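Local atomic coordinates of hydratase ChsH1 (Mycobacterium tuberculosis, PDB entry 4W78), a protein that hydrates the side-chain enoyl-CoA thioester 3-oxo-4,17-pregnadiene-20-carboxyl-CoA during cholesterol breakdown, acting as a MaoC-like hydratase in complex with ChsH2. Residues D25-P30 with Q68-M73; I146-G151 with A156-R161. One frame throughout, in Å; residues are numbered along the deposited sequence.

Interaction 1: residues D25-P30 with Q68-M73; sequences DPVNQP and QVWTMM
With CG anti to its own carbonyl carbon (chi1 -55°), Trp70 swings its indole out from the short helix 67-70 and lays it against Val27, whose CG1, anti to the backbone N, reaches past the CZ2 rim. The main touch is a CH-pi contact: Val27 CA sits 3.8 Å from the centroid of the six-membered ring of Trp70, only 9° off the ring normal. CG2 of Val27 lies over the same face toward the rim, 3.9 Å from NE1 of Trp70, while CG1 of Val27 sits beyond the ring outline, 3.7 Å from CZ2 of Trp70. Asn28 arrives at a slant near the far end of the ring, its ND2 3.5 Å from Trp70 CZ3, with amide and ring planes 69° apart. That amide is tied down from its own loop: ND2 of Asn28 gives an almost straight hydrogen bond of 2.9 Å to Pro26 O, lying in the amide plane, while OD1 caps the N terminus of helix 29-39 at Met31 N. Nearer the root of the indole, one water bridges the backbones, accepting from Asp25 N at 3.0 Å and donating to Trp70 O at 2.7 Å. Met31 and Ile32 of helix 29-39 also pack on Trp70. From the second ChsH1 subunit, Pro30 touches Asn28 and Asn33 bonds Asp25 OD1. Directly, then, the segments meet through apolar and ring contacts, the amide of Asn28 being turned to Pro26 O and Met31 N.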
ATOM      1  N   ASP A  25      12.199   2.474   7.173  1.00 13.92           N
ATOM      2  CA  ASP A  25      12.742   3.505   6.287  1.00 14.61           C
ATOM      3  C   ASP A  25      12.851   4.813   7.043  1.00 13.46           C
ATOM      4  O   ASP A  25      12.089   5.063   7.972  1.00 13.77           O
ATOM      5  CB  ASP A  25      11.797   3.759   5.094  1.00 15.41           C
ATOM      6  CG  ASP A  25      11.207   2.486   4.518  1.00 21.01           C
ATOM      7  OD1 ASP A  25      11.928   1.786   3.791  1.00 22.68           O
ATOM      8  OD2 ASP A  25      10.026   2.192   4.802  1.00 22.84           O
ATOM      9  N   PRO A  26      13.774   5.685   6.618  1.00 13.75           N
ATOM     10  CA  PRO A  26      13.687   7.068   7.067  1.00 12.90           C
ATOM     11  C   PRO A  26      12.384   7.673   6.560  1.00 13.45           C
ATOM     12  O   PRO A  26      11.807   7.146   5.613  1.00 14.31           O
ATOM     13  CB  PRO A  26      14.862   7.748   6.350  1.00 15.67           C
ATOM     14  CG  PRO A  26      15.731   6.629   5.853  1.00 22.45           C
ATOM     15  CD  PRO A  26      14.810   5.490   5.593  1.00 18.14           C
ATOM     16  N   VAL A  27      11.927   8.758   7.183  1.00 12.43           N
ATOM     17  CA  VAL A  27      10.831   9.549   6.612  1.00 12.75           C
ATOM     18  C   VAL A  27      11.190   9.803   5.154  1.00 12.64           C
ATOM     19  O   VAL A  27      12.348  10.124   4.836  1.00 13.22           O
ATOM     20  CB  VAL A  27      10.690  10.878   7.369  1.00 14.62           C
ATOM     21  CG1 VAL A  27       9.635  11.786   6.708  1.00 13.53           C
ATOM     22  CG2 VAL A  27      10.349  10.603   8.844  1.00 14.82           C
ATOM     23  N   ASN A  28      10.230   9.616   4.252  1.00 12.02           N
ATOM     24  CA  ASN A  28      10.563   9.681   2.832  1.00 10.72           C
ATOM     25  C   ASN A  28       9.396  10.135   1.973  1.00 10.55           C
ATOM     26  O   ASN A  28       8.238   9.854   2.290  1.00 10.33           O
ATOM     27  CB  ASN A  28      11.093   8.325   2.340  1.00 12.19           C
ATOM     28  CG  ASN A  28      10.054   7.247   2.382  1.00 12.63           C
ATOM     29  OD1 ASN A  28       9.308   7.056   1.421  1.00 11.15           O
ATOM     30  ND2 ASN A  28      10.009   6.509   3.490  1.00 11.37           N
ATOM     31  N   GLN A  29       9.725  10.843   0.899  1.00 11.39           N
ATOM     32  CA  GLN A  29       8.721  11.398   0.001  1.00 14.01           C
ATOM     33  C   GLN A  29       7.797  10.355  -0.669  1.00 12.21           C
ATOM     34  O   GLN A  29       6.597  10.604  -0.760  1.00 11.09           O
ATOM     35  CB  GLN A  29       9.358  12.327  -1.045  1.00 13.40           C
ATOM     36  CG  GLN A  29       8.315  13.205  -1.737  1.00 14.43           C
ATOM     37  CD  GLN A  29       7.704  14.204  -0.769  1.00 15.91           C
ATOM     38  OE1 GLN A  29       8.435  14.852  -0.018  1.00 17.57           O
ATOM     39  NE2 GLN A  29       6.367  14.331  -0.772  1.00 14.03           N
ATOM     40  N   PRO A  30       8.336   9.208  -1.147  1.00 11.14           N
ATOM     41  CA  PRO A  30       7.437   8.246  -1.798  1.00 10.88           C
ATOM     42  C   PRO A  30       6.311   7.783  -0.883  1.00 11.01           C
ATOM     43  O   PRO A  30       5.158   7.709  -1.332  1.00 10.46           O
ATOM     44  CB  PRO A  30       8.376   7.087  -2.187  1.00 11.31           C
ATOM     45  CG  PRO A  30       9.699   7.785  -2.419  1.00 13.05           C
ATOM     46  CD  PRO A  30       9.755   8.815  -1.305  1.00 11.83           C
ATOM     47  N   GLN A  68       3.010   7.095  13.254  1.00 12.29           N
ATOM     48  CA  GLN A  68       2.909   5.666  13.514  1.00 14.34           C
ATOM     49  C   GLN A  68       3.169   4.839  12.257  1.00 13.75           C
ATOM     50  O   GLN A  68       3.546   3.668  12.343  1.00 13.72           O
ATOM     51  CB  GLN A  68       1.524   5.365  14.092  1.00 18.17           C
ATOM     52  CG  GLN A  68       1.347   4.004  14.704  1.00 22.81           C
ATOM     53  CD  GLN A  68       0.035   3.903  15.482  1.00 23.96           C
ATOM     54  OE1 GLN A  68      -0.582   4.902  15.807  1.00 23.45           O
ATOM     55  NE2 GLN A  68      -0.395   2.686  15.757  1.00 30.50           N
ATOM     56  N   VAL A  69       2.972   5.434  11.079  1.00 10.59           N
ATOM     57  CA  VAL A  69       3.198   4.715   9.830  1.00 11.49           C
ATOM     58  C   VAL A  69       4.658   4.287   9.681  1.00 11.57           C
ATOM     59  O   VAL A  69       4.949   3.169   9.252  1.00 12.38           O
ATOM     60  CB  VAL A  69       2.769   5.582   8.617  1.00 12.08           C
ATOM     61  CG1 VAL A  69       2.999   4.854   7.319  1.00 13.27           C
ATOM     62  CG2 VAL A  69       1.301   5.959   8.766  1.00 12.78           C
ATOM     63  N   TRP A  70       5.574   5.170  10.071  1.00 12.64           N
ATOM     64  CA  TRP A  70       6.986   4.889   9.838  1.00 11.41           C
ATOM     65  C   TRP A  70       7.424   3.621  10.534  1.00 11.72           C
ATOM     66  O   TRP A  70       8.260   2.871   9.999  1.00 12.68           O
ATOM     67  CB  TRP A  70       7.857   6.069  10.288  1.00 10.99           C
ATOM     68  CG  TRP A  70       7.436   7.351   9.647  1.00 10.85           C
ATOM     69  CD1 TRP A  70       6.950   8.454  10.281  1.00 13.34           C
ATOM     70  CD2 TRP A  70       7.407   7.647   8.243  1.00 11.50           C
ATOM     71  NE1 TRP A  70       6.629   9.427   9.361  1.00 13.40           N
ATOM     72  CE2 TRP A  70       6.906   8.958   8.107  1.00 11.28           C
ATOM     73  CE3 TRP A  70       7.764   6.935   7.091  1.00 12.47           C
ATOM     74  CZ2 TRP A  70       6.740   9.565   6.868  1.00 11.92           C
ATOM     75  CZ3 TRP A  70       7.595   7.540   5.857  1.00 13.11           C
ATOM     76  CH2 TRP A  70       7.093   8.849   5.760  1.00 13.38           C
ATOM     77  N   THR A  71       6.845   3.359  11.709  1.00 11.14           N
ATOM     78  CA  THR A  71       7.311   2.241  12.525  1.00 11.50           C
ATOM     79  C   THR A  71       6.397   1.013  12.501  1.00 11.98           C
ATOM     80  O   THR A  71       6.604   0.067  13.255  1.00 14.79           O
ATOM     81  CB  THR A  71       7.577   2.669  13.984  1.00 11.27           C
ATOM     82  OG1 THR A  71       6.472   3.437  14.457  1.00 11.28           O
ATOM     83  CG2 THR A  71       8.821   3.553  14.069  1.00 13.91           C
ATOM     84  N   MET A  72       5.411   0.997  11.615  1.00 12.27           N
ATOM     85  CA  MET A  72       4.601  -0.206  11.442  1.00 14.22           C
ATOM     86  C   MET A  72       5.469  -1.395  11.052  1.00 17.49           C
ATOM     87  O   MET A  72       6.432  -1.242  10.298  1.00 18.41           O
ATOM     88  CB  MET A  72       3.508   0.005  10.379  1.00 14.50           C
ATOM     89  CG  MET A  72       2.475   1.062  10.771  1.00 14.43           C
ATOM     90  SD  MET A  72       1.468   0.587  12.214  1.00 22.28           S
ATOM     91  CE  MET A  72       0.247  -0.462  11.449  1.00 25.55           C
ATOM     92  N   MET A  73       5.125  -2.573  11.570  1.00 21.22           N
ATOM     93  CA  MET A  73       5.921  -3.781  11.353  1.00 25.64           C
ATOM     94  C   MET A  73       5.857  -4.341   9.932  1.00 28.59           C
ATOM     95  O   MET A  73       6.774  -5.051   9.496  1.00 33.26           O
ATOM     96  CB  MET A  73       5.517  -4.870  12.359  1.00 27.27           C
ATOM     97  CG  MET A  73       5.980  -4.647  13.793  1.00 30.98           C
ATOM     98  SD  MET A  73       7.776  -4.737  14.058  1.00 45.65           S
ATOM     99  CE  MET A  73       8.257  -6.061  12.947  1.00 36.93           C
TER
HETATM  100  O   HOH W   1       9.422   3.461   7.603  1.00 19.59           O

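Interaction 2: residues I146-G151 with A156-R161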
ATOM      1  N   ILE A 146       3.731   5.275  24.162  1.00 11.41           N
ATOM      2  CA  ILE A 146       4.669   5.088  23.061  1.00 12.13           C
ATOM      3  C   ILE A 146       5.411   6.388  22.864  1.00 14.67           C
ATOM      4  O   ILE A 146       4.801   7.464  22.887  1.00 14.94           O
ATOM      5  CB  ILE A 146       3.882   4.832  21.768  1.00 16.60           C
ATOM      6  CG1 ILE A 146       2.911   3.658  21.921  1.00 25.86           C
ATOM      7  CG2 ILE A 146       4.808   4.720  20.549  1.00 15.57           C
ATOM      8  CD1 ILE A 146       3.464   2.469  22.563  1.00 23.78           C
ATOM      9  N   VAL A 147       6.721   6.307  22.662  1.00 12.84           N
ATOM     10  CA  VAL A 147       7.514   7.495  22.360  1.00 14.42           C
ATOM     11  C   VAL A 147       8.328   7.261  21.086  1.00 13.31           C
ATOM     12  O   VAL A 147       8.939   6.199  20.921  1.00 14.11           O
ATOM     13  CB  VAL A 147       8.445   7.877  23.526  1.00 15.96           C
ATOM     14  CG1 VAL A 147       9.274   9.098  23.183  1.00 16.99           C
ATOM     15  CG2 VAL A 147       7.631   8.126  24.814  1.00 15.82           C
ATOM     16  N   TRP A 148       8.305   8.237  20.183  1.00 11.29           N
ATOM     17  CA  TRP A 148       9.150   8.204  18.997  1.00 10.69           C
ATOM     18  C   TRP A 148      10.280   9.199  19.137  1.00 12.81           C
ATOM     19  O   TRP A 148      10.087  10.325  19.624  1.00 13.76           O
ATOM     20  CB  TRP A 148       8.367   8.547  17.726  1.00 12.15           C
ATOM     21  CG  TRP A 148       7.370   7.502  17.291  1.00 12.43           C
ATOM     22  CD1 TRP A 148       7.611   6.433  16.476  1.00 13.67           C
ATOM     23  CD2 TRP A 148       5.982   7.445  17.635  1.00 12.95           C
ATOM     24  NE1 TRP A 148       6.444   5.715  16.278  1.00 12.24           N
ATOM     25  CE2 TRP A 148       5.433   6.325  16.979  1.00 11.17           C
ATOM     26  CE3 TRP A 148       5.138   8.254  18.415  1.00 14.70           C
ATOM     27  CZ2 TRP A 148       4.087   5.975  17.094  1.00 10.98           C
ATOM     28  CZ3 TRP A 148       3.790   7.912  18.517  1.00 15.30           C
ATOM     29  CH2 TRP A 148       3.282   6.776  17.868  1.00 12.91           C
ATOM     30  N   GLN A 149      11.451   8.785  18.670  1.00 12.41           N
ATOM     31  CA  GLN A 149      12.643   9.609  18.721  1.00 15.23           C
ATOM     32  C   GLN A 149      13.311   9.705  17.361  1.00 18.05           C
ATOM     33  O   GLN A 149      13.171   8.816  16.518  1.00 16.78           O
ATOM     34  CB  GLN A 149      13.643   9.019  19.710  1.00 18.91           C
ATOM     35  CG  GLN A 149      13.137   8.994  21.131  1.00 18.43           C
ATOM     36  CD  GLN A 149      14.198   8.518  22.083  1.00 28.46           C
ATOM     37  OE1 GLN A 149      14.595   7.354  22.050  1.00 35.51           O
ATOM     38  NE2 GLN A 149      14.688   9.419  22.920  1.00 30.58           N
ATOM     39  N   VAL A 150      14.046  10.791  17.163  1.00 15.52           N
ATOM     40  CA  VAL A 150      15.023  10.868  16.088  1.00 15.70           C
ATOM     41  C   VAL A 150      16.338  11.043  16.820  1.00 20.11           C
ATOM     42  O   VAL A 150      16.559  12.062  17.471  1.00 22.05           O
ATOM     43  CB  VAL A 150      14.745  12.046  15.147  1.00 16.26           C
ATOM     44  CG1 VAL A 150      15.903  12.228  14.164  1.00 19.03           C
ATOM     45  CG2 VAL A 150      13.424  11.826  14.389  1.00 17.37           C
ATOM     46  N   GLY A 151      17.192  10.025  16.767  1.00 20.79           N
ATOM     47  CA  GLY A 151      18.356   9.988  17.638  1.00 25.26           C
ATOM     48  C   GLY A 151      17.891   9.938  19.083  1.00 26.41           C
ATOM     49  O   GLY A 151      17.077   9.089  19.454  1.00 27.20           O
ATOM     50  N   ALA A 156       7.638  12.676  19.092  1.00 13.97           N
ATOM     51  CA  ALA A 156       6.195  12.443  19.194  1.00 13.20           C
ATOM     52  C   ALA A 156       5.931  11.428  20.281  1.00 13.32           C
ATOM     53  O   ALA A 156       6.825  10.696  20.702  1.00 12.47           O
ATOM     54  CB  ALA A 156       5.627  11.937  17.872  1.00 12.86           C
ATOM     55  N   GLU A 157       4.685  11.363  20.732  1.00 12.67           N
ATOM     56  CA  GLU A 157       4.317  10.360  21.711  1.00 15.29           C
ATOM     57  C   GLU A 157       2.854  10.004  21.569  1.00 15.14           C
ATOM     58  O   GLU A 157       2.088  10.720  20.916  1.00 15.30           O
ATOM     59  CB  GLU A 157       4.683  10.766  23.144  1.00 18.79           C
ATOM     60  CG  GLU A 157       4.021  11.969  23.749  1.00 25.23           C
ATOM     61  CD  GLU A 157       4.361  12.055  25.240  1.00 29.58           C
ATOM     62  OE1 GLU A 157       3.441  12.031  26.074  1.00 35.10           O
ATOM     63  OE2 GLU A 157       5.561  12.102  25.575  1.00 36.84           O
ATOM     64  N   MET A 158       2.482   8.865  22.128  1.00 14.44           N
ATOM     65  CA  MET A 158       1.113   8.390  22.014  1.00 13.66           C
ATOM     66  C   MET A 158       0.694   7.682  23.280  1.00 11.16           C
ATOM     67  O   MET A 158       1.468   6.931  23.865  1.00 13.56           O
ATOM     68  CB  MET A 158       1.006   7.437  20.830  1.00 14.86           C
ATOM     69  CG  MET A 158      -0.317   6.724  20.717  1.00 19.97           C
ATOM     70  SD  MET A 158      -0.438   5.858  19.155  1.00 19.27           S
ATOM     71  CE  MET A 158       0.681   4.503  19.384  1.00 20.93           C
ATOM     72  N   ASN A 159      -0.535   7.949  23.715  1.00 12.97           N
ATOM     73  CA  ASN A 159      -1.185   7.150  24.731  1.00 14.36           C
ATOM     74  C   ASN A 159      -2.220   6.315  23.989  1.00 13.88           C
ATOM     75  O   ASN A 159      -3.089   6.870  23.295  1.00 18.51           O
ATOM     76  CB  ASN A 159      -1.836   8.054  25.768  1.00 20.25           C
ATOM     77  CG  ASN A 159      -0.834   8.957  26.475  1.00 30.02           C
ATOM     78  OD1 ASN A 159       0.232   8.512  26.909  1.00 34.95           O
ATOM     79  ND2 ASN A 159      -1.175  10.239  26.595  1.00 35.76           N
ATOM     80  N   TRP A 160      -2.084   4.991  24.078  1.00 14.85           N
ATOM     81  CA  TRP A 160      -2.888   4.031  23.319  1.00 15.10           C
ATOM     82  C   TRP A 160      -3.656   3.190  24.323  1.00 17.47           C
ATOM     83  O   TRP A 160      -3.056   2.658  25.246  1.00 17.44           O
ATOM     84  CB  TRP A 160      -1.933   3.110  22.549  1.00 19.36           C
ATOM     85  CG  TRP A 160      -2.589   2.215  21.561  1.00 23.31           C
ATOM     86  CD1 TRP A 160      -2.867   0.880  21.678  1.00 25.64           C
ATOM     87  CD2 TRP A 160      -3.035   2.610  20.286  1.00 28.34           C
ATOM     88  NE1 TRP A 160      -3.484   0.429  20.529  1.00 30.41           N
ATOM     89  CE2 TRP A 160      -3.590   1.480  19.655  1.00 28.50           C
ATOM     90  CE3 TRP A 160      -3.014   3.822  19.609  1.00 30.25           C
ATOM     91  CZ2 TRP A 160      -4.123   1.541  18.374  1.00 30.27           C
ATOM     92  CZ3 TRP A 160      -3.501   3.890  18.398  1.00 11.53           C
ATOM     93  CH2 TRP A 160      -4.072   2.763  17.755  1.00 29.45           C
ATOM     94  N   ARG A 161      -4.965   3.058  24.159  1.00 15.24           N
ATOM     95  CA  ARG A 161      -5.751   2.275  25.105  1.00 14.56           C
ATOM     96  C   ARG A 161      -6.572   1.223  24.384  1.00 14.35           C
ATOM     97  O   ARG A 161      -7.262   1.517  23.404  1.00 17.00           O
ATOM     98  CB  ARG A 161      -6.659   3.184  25.922  1.00 17.80           C
ATOM     99  CG  ARG A 161      -7.458   2.517  27.025  1.00 21.26           C
ATOM    100  CD  ARG A 161      -8.278   3.625  27.709  1.00 27.44           C
ATOM    101  NE  ARG A 161      -9.123   3.187  28.813  1.00 34.18           N
ATOM    102  CZ  ARG A 161     -10.444   3.364  28.855  1.00 31.88           C
ATOM    103  NH1 ARG A 161     -11.078   3.956  27.847  1.00 36.30           N
ATOM    104  NH2 ARG A 161     -11.135   2.947  29.904  1.00 35.15           N
TER
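The end of a beta hairpin, formed by strands 139-150 and 153-165, brings Trp148 opposite Ala156 and Ile146 opposite Met158, both as antiparallel hydrogen-bonded pairs. Ile146 and Met158 bond in both directions: Ile146 N to Met158 O at 2.8 Å, nearly straight and in the carbonyl plane, and Met158 N to Ile146 O, also 2.8 Å but with the donor tilted from the carbonyl plane of Ile146. Trp148 N donates to Ala156 O at 2.9 Å from above the carbonyl plane, and the return bond from Ala156 N to Trp148 O is weak. Between them Val147 and Glu157 form a non-hydrogen-bonded pair whose side chains leave by the other face. These strands belong to the antiparallel sheet of the hotdog fold, flanked here by strand 119-134 beside 139-150 and by strand 99-109 beside 153-165. On the face carrying Ile146, Trp148, Ala156 and Met158, the indole of Trp148 leans across to the neighbouring strand: CE3 of Trp148 meets Ala156 CB at 3.8 Å, and CZ3 of Trp148 meets Met158 CB at 3.7 Å. Ile146 CG2 lies over one face of the indole, toward its rim. Met158 runs extended to its sulfur, CG anti to the backbone N (chi1 172°), then bends at chi3 and brings CE to within 3.5 Å of Ile146 CG1, a tight fit. Its SD stands at the ring edge, 5.4 Å from the centroid of the Trp148 six-membered ring, a Met-aromatic contact. Ile67 and Gln68 of helix 67-70 pack against Trp148 on this buried face.

How the interactions relate
From the N terminus the chain enters the loop at 25-30, runs through helices 29-39 and 49-54, and returns at 68-73, where interaction 1 closes a loop of 37 residues containing no strand. Only after the chain has built most of the sheet does interaction 2 close its short hairpin turn, so the two follow in series and neither nest nor cross. Their centres are about 14 Å apart, yet they touch through the 68-73 segment: Thr71 OG1 and Trp148 NE1 probably share a hydrogen bond of 2.9 Å, and Gln68 packs on Met158 and Trp160. Segment 68-73 thereby ties the loop before helix 29-39 to the hairpin of the sheet.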